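Local coordinates for protein thiamine phosphate pyrophosphorylase (Bacteroides thetaiotaomicron VPI-5482, PDB 3CEU) that probably condenses a pyrimidine pyrophosphate with a thiazole phosphate into thiamine phosphate, a joining step of thiamine diphosphate biosynthesis, at residues N154-L158 with H193-L197; M1-V5 with L27-H31; I19-E24 with I49-Y53. All coordinates share one frame; numbering follows the deposited sequence.

Contact 1: N154-L158 with H193-L197; sequences NEDNL and HFKKL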
loop_
_atom_site.group_PDB
_atom_site.type_symbol
_atom_site.label_atom_id
_atom_site.label_comp_id
_atom_site.label_asym_id
_atom_site.label_seq_id
_atom_site.Cartn_x
_atom_site.Cartn_y
_atom_site.Cartn_z
ATOM N N ASN A 154 5.675 5.753 9.906
ATOM C CA ASN A 154 7.031 5.255 10.109
ATOM C C ASN A 154 7.094 4.390 11.351
ATOM O O ASN A 154 6.069 4.115 11.969
ATOM C CB ASN A 154 8.034 6.405 10.256
ATOM C CG ASN A 154 7.703 7.316 11.416
ATOM O OD1 ASN A 154 7.134 6.879 12.412
ATOM N ND2 ASN A 154 8.066 8.588 11.298
ATOM N N GLU A 155 8.307 3.981 11.721
ATOM C CA GLU A 155 8.528 3.124 12.885
ATOM C C GLU A 155 8.192 3.823 14.200
ATOM O O GLU A 155 7.940 3.169 15.212
ATOM C CB GLU A 155 9.986 2.647 12.916
ATOM C CG GLU A 155 10.977 3.701 13.404
ATOM C CD GLU A 155 12.423 3.307 13.182
ATOM O OE1 GLU A 155 12.855 3.278 12.012
ATOM O OE2 GLU A 155 13.135 3.024 14.170
ATOM N N ASP A 156 8.191 5.149 14.186
ATOM C CA ASP A 156 7.890 5.918 15.390
ATOM C C ASP A 156 6.394 6.056 15.677
ATOM O O ASP A 156 6.005 6.219 16.833
ATOM C CB ASP A 156 8.522 7.308 15.287
ATOM C CG ASP A 156 10.031 7.272 15.427
ATOM O OD1 ASP A 156 10.695 8.259 15.030
ATOM O OD2 ASP A 156 10.549 6.262 15.951
ATOM N N ASN A 157 5.564 5.986 14.634
ATOM C CA ASN A 157 4.108 6.127 14.784
ATOM C C ASN A 157 3.278 4.948 14.288
ATOM O O ASN A 157 2.056 5.045 14.198
ATOM C CB ASN A 157 3.622 7.378 14.054
ATOM C CG ASN A 157 4.023 7.388 12.594
ATOM O OD1 ASN A 157 3.952 6.364 11.899
ATOM N ND2 ASN A 157 4.434 8.550 12.112
ATOM N N LEU A 158 3.926 3.840 13.964
ATOM C CA LEU A 158 3.198 2.684 13.473
ATOM C C LEU A 158 2.224 2.153 14.520
ATOM O O LEU A 158 1.056 1.906 14.221
ATOM C CB LEU A 158 4.176 1.583 13.058
ATOM C CG LEU A 158 3.562 0.471 12.210
ATOM C CD1 LEU A 158 2.830 1.091 11.022
ATOM C CD2 LEU A 158 4.651 -0.486 11.727
ATOM N N HIS A 193 14.629 -3.170 7.529
ATOM C CA HIS A 193 13.693 -2.170 8.035
ATOM C C HIS A 193 12.240 -2.625 7.841
ATOM O O HIS A 193 11.362 -2.249 8.622
ATOM C CB HIS A 193 13.929 -0.836 7.336
ATOM C CG HIS A 193 13.105 0.283 7.881
ATOM N ND1 HIS A 193 13.276 0.776 9.157
ATOM C CD2 HIS A 193 12.068 0.964 7.342
ATOM C CE1 HIS A 193 12.371 1.714 9.381
ATOM N NE2 HIS A 193 11.628 1.844 8.299
ATOM N N PHE A 194 11.986 -3.440 6.814
ATOM C CA PHE A 194 10.632 -3.944 6.565
ATOM C C PHE A 194 10.244 -4.929 7.670
ATOM O O PHE A 194 9.140 -4.859 8.216
ATOM C CB PHE A 194 10.541 -4.641 5.201
ATOM C CG PHE A 194 9.252 -5.405 4.997
ATOM C CD1 PHE A 194 9.217 -6.788 5.141
ATOM C CD2 PHE A 194 8.062 -4.734 4.726
ATOM C CE1 PHE A 194 8.007 -7.497 5.025
ATOM C CE2 PHE A 194 6.845 -5.430 4.608
ATOM C CZ PHE A 194 6.818 -6.809 4.759
ATOM N N LYS A 195 11.165 -5.838 7.992
ATOM C CA LYS A 195 10.935 -6.828 9.031
ATOM C C LYS A 195 10.643 -6.121 10.347
ATOM O O LYS A 195 9.797 -6.569 11.137
ATOM C CB LYS A 195 12.155 -7.730 9.216
ATOM C CG LYS A 195 12.465 -8.657 8.054
ATOM C CD LYS A 195 13.539 -9.649 8.468
ATOM C CE LYS A 195 13.855 -10.633 7.369
ATOM N NZ LYS A 195 14.748 -11.727 7.866
ATOM N N LYS A 196 11.346 -5.019 10.593
ATOM C CA LYS A 196 11.118 -4.274 11.822
ATOM C C LYS A 196 9.671 -3.756 11.815
ATOM O O LYS A 196 8.934 -3.984 12.767
ATOM C CB LYS A 196 12.113 -3.112 11.933
ATOM C CG LYS A 196 11.891 -2.221 13.150
ATOM C CD LYS A 196 12.690 -0.916 13.062
ATOM C CE LYS A 196 14.170 -1.121 13.372
ATOM N NZ LYS A 196 14.932 0.165 13.413
ATOM N N LEU A 197 9.256 -3.098 10.733
ATOM C CA LEU A 197 7.904 -2.568 10.660
ATOM C C LEU A 197 6.852 -3.675 10.734
ATOM O O LEU A 197 5.782 -3.488 11.313
ATOM C CB LEU A 197 7.712 -1.755 9.376
ATOM C CG LEU A 197 8.670 -0.572 9.139
ATOM C CD1 LEU A 197 8.367 0.085 7.784
ATOM C CD2 LEU A 197 8.526 0.461 10.261
#

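Contact 2: M1-V5 with L27-H31; sequences MKLIV and LDILH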
loop_
_atom_site.group_PDB
_atom_site.type_symbol
_atom_site.label_atom_id
_atom_site.label_comp_id
_atom_site.label_asym_id
_atom_site.label_seq_id
_atom_site.Cartn_x
_atom_site.Cartn_y
_atom_site.Cartn_z
HETATM N N MSE A 1 -2.165 -5.801 12.292
HETATM C CA MSE A 1 -2.806 -5.176 11.100
HETATM C C MSE A 1 -1.952 -5.342 9.851
HETATM O O MSE A 1 -0.738 -5.515 9.936
HETATM C CB MSE A 1 -3.053 -3.687 11.350
HETATM C CG MSE A 1 -1.807 -2.889 11.688
HETATM SE SE MSE A 1 -2.133 -0.971 11.668
HETATM C CE MSE A 1 -0.298 -0.355 11.612
ATOM N N LYS A 2 -2.587 -5.284 8.688
ATOM C CA LYS A 2 -1.857 -5.429 7.436
ATOM C C LYS A 2 -0.859 -4.293 7.229
ATOM O O LYS A 2 -1.058 -3.170 7.699
ATOM C CB LYS A 2 -2.834 -5.484 6.257
ATOM C CG LYS A 2 -3.666 -6.762 6.197
ATOM C CD LYS A 2 -4.620 -6.747 5.007
ATOM C CE LYS A 2 -5.347 -8.074 4.864
ATOM N NZ LYS A 2 -5.992 -8.469 6.148
ATOM N N LEU A 3 0.229 -4.609 6.538
ATOM C CA LEU A 3 1.269 -3.641 6.229
ATOM C C LEU A 3 1.412 -3.589 4.708
ATOM O O LEU A 3 1.989 -4.488 4.094
ATOM C CB LEU A 3 2.599 -4.051 6.874
ATOM C CG LEU A 3 3.765 -3.081 6.650
ATOM C CD1 LEU A 3 3.347 -1.686 7.106
ATOM C CD2 LEU A 3 4.999 -3.550 7.401
ATOM N N ILE A 4 0.874 -2.532 4.109
ATOM C CA ILE A 4 0.906 -2.353 2.662
ATOM C C ILE A 4 2.050 -1.444 2.243
ATOM O O ILE A 4 2.298 -0.405 2.866
ATOM C CB ILE A 4 -0.419 -1.738 2.157
ATOM C CG1 ILE A 4 -1.599 -2.605 2.614
ATOM C CG2 ILE A 4 -0.400 -1.622 0.645
ATOM C CD1 ILE A 4 -2.950 -1.929 2.478
ATOM N N VAL A 5 2.745 -1.849 1.182
ATOM C CA VAL A 5 3.871 -1.087 0.640
ATOM C C VAL A 5 3.555 -0.571 -0.763
ATOM O O VAL A 5 3.080 -1.325 -1.609
ATOM C CB VAL A 5 5.161 -1.960 0.526
ATOM C CG1 VAL A 5 6.242 -1.188 -0.237
ATOM C CG2 VAL A 5 5.671 -2.347 1.913
ATOM N N LEU A 27 5.321 -9.804 2.948
ATOM C CA LEU A 27 4.621 -8.582 2.576
ATOM C C LEU A 27 3.145 -8.903 2.267
ATOM O O LEU A 27 2.847 -9.697 1.380
ATOM C CB LEU A 27 5.273 -7.963 1.346
ATOM C CG LEU A 27 4.495 -6.836 0.650
ATOM C CD1 LEU A 27 4.260 -5.654 1.599
ATOM C CD2 LEU A 27 5.295 -6.398 -0.548
ATOM N N ASP A 28 2.223 -8.293 3.000
ATOM C CA ASP A 28 0.812 -8.550 2.766
ATOM C C ASP A 28 0.415 -8.137 1.348
ATOM O O ASP A 28 0.115 -8.988 0.512
ATOM C CB ASP A 28 -0.049 -7.795 3.785
ATOM C CG ASP A 28 0.153 -8.287 5.217
ATOM O OD1 ASP A 28 -0.241 -9.443 5.525
ATOM O OD2 ASP A 28 0.703 -7.515 6.045
ATOM N N ILE A 29 0.441 -6.832 1.083
ATOM C CA ILE A 29 0.049 -6.289 -0.218
ATOM C C ILE A 29 1.050 -5.296 -0.811
ATOM O O ILE A 29 1.728 -4.558 -0.093
ATOM C CB ILE A 29 -1.338 -5.587 -0.116
ATOM C CG1 ILE A 29 -2.388 -6.586 0.375
ATOM C CG2 ILE A 29 -1.751 -5.024 -1.470
ATOM C CD1 ILE A 29 -3.762 -5.971 0.632
ATOM N N LEU A 30 1.124 -5.289 -2.138
ATOM C CA LEU A 30 2.010 -4.395 -2.876
ATOM C C LEU A 30 1.165 -3.556 -3.815
ATOM O O LEU A 30 0.397 -4.091 -4.613
ATOM C CB LEU A 30 3.014 -5.194 -3.705
ATOM C CG LEU A 30 3.930 -4.354 -4.585
ATOM C CD1 LEU A 30 4.876 -3.548 -3.710
ATOM C CD2 LEU A 30 4.720 -5.248 -5.523
ATOM N N HIS A 31 1.305 -2.241 -3.706
ATOM C CA HIS A 31 0.580 -1.314 -4.566
ATOM C C HIS A 31 1.535 -0.792 -5.631
ATOM O O HIS A 31 2.450 -0.008 -5.345
ATOM C CB HIS A 31 -0.000 -0.152 -3.752
ATOM C CG HIS A 31 -1.411 -0.380 -3.301
ATOM N ND1 HIS A 31 -2.476 0.351 -3.786
ATOM C CD2 HIS A 31 -1.943 -1.290 -2.450
ATOM C CE1 HIS A 31 -3.597 -0.098 -3.256
ATOM N NE2 HIS A 31 -3.303 -1.097 -2.440
HETATM O O HOH W 1 3.315 -6.867 5.142
#

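Contact 3: I19-E24 with I49-Y53; sequences ITALFE and IPEKY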
loop_
_atom_site.group_PDB
_atom_site.type_symbol
_atom_site.label_atom_id
_atom_site.label_comp_id
_atom_site.label_asym_id
_atom_site.label_seq_id
_atom_site.Cartn_x
_atom_site.Cartn_y
_atom_site.Cartn_z
ATOM N N ILE A 19 11.501 -6.283 -4.390
ATOM C CA ILE A 19 10.090 -6.589 -4.190
ATOM C C ILE A 19 9.891 -8.053 -3.829
ATOM O O ILE A 19 9.137 -8.385 -2.914
ATOM C CB ILE A 19 9.255 -6.266 -5.446
ATOM C CG1 ILE A 19 9.194 -4.743 -5.638
ATOM C CG2 ILE A 19 7.840 -6.874 -5.310
ATOM C CD1 ILE A 19 8.520 -4.270 -6.938
ATOM N N THR A 20 10.574 -8.929 -4.551
ATOM C CA THR A 20 10.461 -10.356 -4.309
ATOM C C THR A 20 10.918 -10.683 -2.892
ATOM O O THR A 20 10.266 -11.442 -2.167
ATOM C CB THR A 20 11.299 -11.110 -5.334
ATOM O OG1 THR A 20 10.829 -10.774 -6.646
ATOM C CG2 THR A 20 11.189 -12.615 -5.120
ATOM N N ALA A 21 12.032 -10.075 -2.504
ATOM C CA ALA A 21 12.602 -10.263 -1.178
ATOM C C ALA A 21 11.608 -9.828 -0.094
ATOM O O ALA A 21 11.546 -10.430 0.983
ATOM C CB ALA A 21 13.910 -9.461 -1.061
ATOM N N LEU A 22 10.841 -8.777 -0.382
ATOM C CA LEU A 22 9.845 -8.273 0.560
ATOM C C LEU A 22 8.657 -9.248 0.621
ATOM O O LEU A 22 8.081 -9.476 1.688
ATOM C CB LEU A 22 9.372 -6.862 0.143
ATOM C CG LEU A 22 10.438 -5.745 0.166
ATOM C CD1 LEU A 22 9.990 -4.532 -0.641
ATOM C CD2 LEU A 22 10.713 -5.346 1.601
ATOM N N PHE A 23 8.278 -9.826 -0.511
ATOM C CA PHE A 23 7.180 -10.784 -0.475
ATOM C C PHE A 23 7.631 -11.980 0.370
ATOM O O PHE A 23 6.916 -12.422 1.270
ATOM C CB PHE A 23 6.788 -11.232 -1.890
ATOM C CG PHE A 23 5.818 -10.299 -2.573
ATOM C CD1 PHE A 23 4.608 -9.971 -1.970
ATOM C CD2 PHE A 23 6.101 -9.766 -3.824
ATOM C CE1 PHE A 23 3.696 -9.130 -2.600
ATOM C CE2 PHE A 23 5.192 -8.921 -4.464
ATOM C CZ PHE A 23 3.989 -8.606 -3.848
ATOM N N GLU A 24 8.834 -12.478 0.097
ATOM C CA GLU A 24 9.398 -13.606 0.831
ATOM C C GLU A 24 9.404 -13.387 2.352
ATOM O O GLU A 24 9.411 -14.349 3.121
ATOM C CB GLU A 24 10.822 -13.886 0.330
ATOM C CG GLU A 24 10.869 -14.599 -1.026
ATOM C CD GLU A 24 12.262 -14.639 -1.634
ATOM O OE1 GLU A 24 13.234 -14.920 -0.893
ATOM O OE2 GLU A 24 12.385 -14.402 -2.861
ATOM N N ILE A 49 8.891 -10.889 -11.146
ATOM C CA ILE A 49 8.427 -11.290 -9.837
ATOM C C ILE A 49 7.602 -12.558 -9.938
ATOM O O ILE A 49 6.691 -12.656 -10.756
ATOM C CB ILE A 49 7.600 -10.174 -9.160
ATOM C CG1 ILE A 49 6.649 -9.543 -10.174
ATOM C CG2 ILE A 49 8.533 -9.122 -8.571
ATOM C CD1 ILE A 49 5.950 -8.295 -9.660
ATOM N N PRO A 50 7.939 -13.562 -9.112
ATOM C CA PRO A 50 7.287 -14.872 -9.031
ATOM C C PRO A 50 5.777 -14.796 -9.132
ATOM O O PRO A 50 5.140 -14.059 -8.382
ATOM C CB PRO A 50 7.741 -15.388 -7.671
ATOM C CG PRO A 50 9.134 -14.893 -7.606
ATOM C CD PRO A 50 9.016 -13.460 -8.111
ATOM N N GLU A 51 5.218 -15.575 -10.055
ATOM C CA GLU A 51 3.776 -15.620 -10.300
ATOM C C GLU A 51 2.954 -15.691 -9.013
ATOM O O GLU A 51 1.970 -14.972 -8.859
ATOM C CB GLU A 51 3.422 -16.840 -11.164
ATOM C CG GLU A 51 4.457 -17.206 -12.236
ATOM C CD GLU A 51 4.146 -18.532 -12.948
ATOM O OE1 GLU A 51 3.273 -18.552 -13.845
ATOM O OE2 GLU A 51 4.777 -19.558 -12.601
ATOM N N LYS A 52 3.370 -16.562 -8.098
ATOM C CA LYS A 52 2.656 -16.756 -6.847
ATOM C C LYS A 52 2.440 -15.507 -6.003
ATOM O O LYS A 52 1.599 -15.511 -5.101
ATOM C CB LYS A 52 3.343 -17.820 -6.008
ATOM C CG LYS A 52 4.717 -17.465 -5.499
ATOM C CD LYS A 52 5.258 -18.664 -4.734
ATOM C CE LYS A 52 6.371 -18.299 -3.783
ATOM N NZ LYS A 52 6.628 -19.452 -2.879
ATOM N N TYR A 53 3.188 -14.447 -6.283
ATOM C CA TYR A 53 3.008 -13.216 -5.533
ATOM C C TYR A 53 2.148 -12.226 -6.316
ATOM O O TYR A 53 1.953 -11.092 -5.883
ATOM C CB TYR A 53 4.366 -12.573 -5.201
ATOM C CG TYR A 53 5.240 -13.399 -4.273
ATOM C CD1 TYR A 53 4.747 -13.885 -3.063
ATOM C CD2 TYR A 53 6.550 -13.714 -4.618
ATOM C CE1 TYR A 53 5.539 -14.670 -2.223
ATOM C CE2 TYR A 53 7.348 -14.503 -3.786
ATOM C CZ TYR A 53 6.834 -14.978 -2.597
ATOM O OH TYR A 53 7.604 -15.799 -1.809
#

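Contact 1: N154-L158 with H193-L197
N154, whose backbone carbon meets CD2 of L197, shows how a side-chain oxygen can shape a turn: its OD1 accepts the backbone N-H of N157 at 2.9 Å, an Asx motif, and a weaker bond from the N-H of D156. The grip is mutual, for the N of N154 gives a straight bond (164°) to OD1 of N157 at 2.7 Å, while ND2 of N157 reaches the carbonyl of G152.

The turn presents E155 to helix 188-201. With CG lodged between the backbone N and the carbonyl carbon (chi1 77°), the chain runs extended and splits its carboxylate between two partners. OE1 meets the edge of the H193 ring, in its plane, 3.1 Å from CE1; OE2 makes a weak salt bridge, 3.5 Å long, to NZ of K196. A hydrogen bond from NE2 of H193 to OD2 of D174 fixes the ring, and the two nearby acids may favour a positive imidazole.

Beside these charges, CD2 of L197 lies 3.7 Å from CB of E155, and CD2 of L158 packs on CB of L197 at 4.1 Å while also lying close to the L197 carbonyl oxygen.

The loop between strand 147-150 and helix 158-163 thus meets helix 188-201, whose L197 also rests on D174 of helix 173-176 and on L3 of strand 2-6.

Contact 2: M1-V5 with L27-H31
Backbone bonds between V5 and its neighbours on strand 29-32 give the parallel pairing in its simplest form. The N-H of V5 donates to the carbonyl of I29 at 3.2 Å, and the V5 carbonyl takes the N-H of H31 at 2.9 Å, so V5 brackets L30. The short strand axes run in the same sense, 28° apart.

Before the second strand settles into this register, a side chain takes over. D28 swings CG beside its own backbone N (chi1 -65°), and OD2 receives the N-H of L3 at 3.0 Å. This bond is straight (166°) but arrives on the anti side of the carboxylate, out of its plane. A water accepts from the N of D28 at 2.8 Å and lies within bonding distance of both the L3 carbonyl oxygen and OD2. An alanine in place of D28 would remove the carboxylate that meets the L3 amide, which would probably be left without its mate, the water more loosely held.

The apolar contacts fall on two faces. I4 and I29 lie side by side, pointing the same way, and CG2 of I4 approaches CD2 of H31 at 3.5 Å. On the other face CG2 of V5 meets CD1 of L27 at 3.6 Å, the two side chains crossing at about a right angle. H31 is held by H60 through ND1 and by the Y110 hydroxyl through NE2.

Strands 2-6 and 29-32 are the first two of the closed eight-stranded barrel, joined by helix 15-24 in a beta-alpha-beta unit; strands 168-171 and 57-59 flank them, and F194 of helix 188-201 packs on L3 and L27.

Contact 3: I19-E24 with I49-Y53
F23 and Y53 lie with their ring planes almost parallel, 7° apart, yet slid so far that the rings barely overlap; the centroids are 4.9 Å from each other. The offset brings each ring over the other residue's CB. CB of F23 stands over the centre of the Y53 ring, 3.4 Å from its centroid, and CB of Y53 sits over the F23 ring nearer its rim, 3.7 Å from that centroid. These are two reciprocal CH-pi contacts. Both side chains carry CG beside the backbone N (chi1 -85° for F23 and -65° for Y53), and they run past each other in opposite directions. The second face of the Y53 ring is backed by CG of K52, which leaves the phenol sandwiched.

In TIM-barrel terms, this joins two successive units on the outside of the sheet: helix 15-24 touches the loop that leads from helix 39-48 into strand 57-59. F23 also reaches L30 and I57 of the barrel strands.

Almost one turn earlier in the helix, T20 crosses I49 and P50 obliquely. Its OG1, already bonded to the carbonyl of D16, touches CG2 of I49 at 3.4 Å, while its methyl CG2 lies against the proline ring, 3.8 Å from CD of P50. CG2 of I19 meets CG2 of I49 at 4.0 Å, and at the exposed end the E24 side chain crosses Y53 at about a right angle, with CG of E24 3.6 Å from OH of Y53.

Contact 2 has its centre about 5 Å from the centre of the molecule, about 13 Å from the centre of contact 1 and about 12 Å from that of contact 3; those two are about 20 Å apart. Contacts 2 and 3 alternate along the sequence, since helix 15-24 connects strands 2-6 and 29-32, and L30 packs on I19 and F23. Contact 1 comes after both, opening in the loop at 154-158 and closing on helix 188-201, which returns to the start of the barrel: F194 touches L3, L27 and L22, and L158 touches M1. The barrel's first strand pair is therefore met by its own connecting helix and by the last helix of the chain, tying early and late units together.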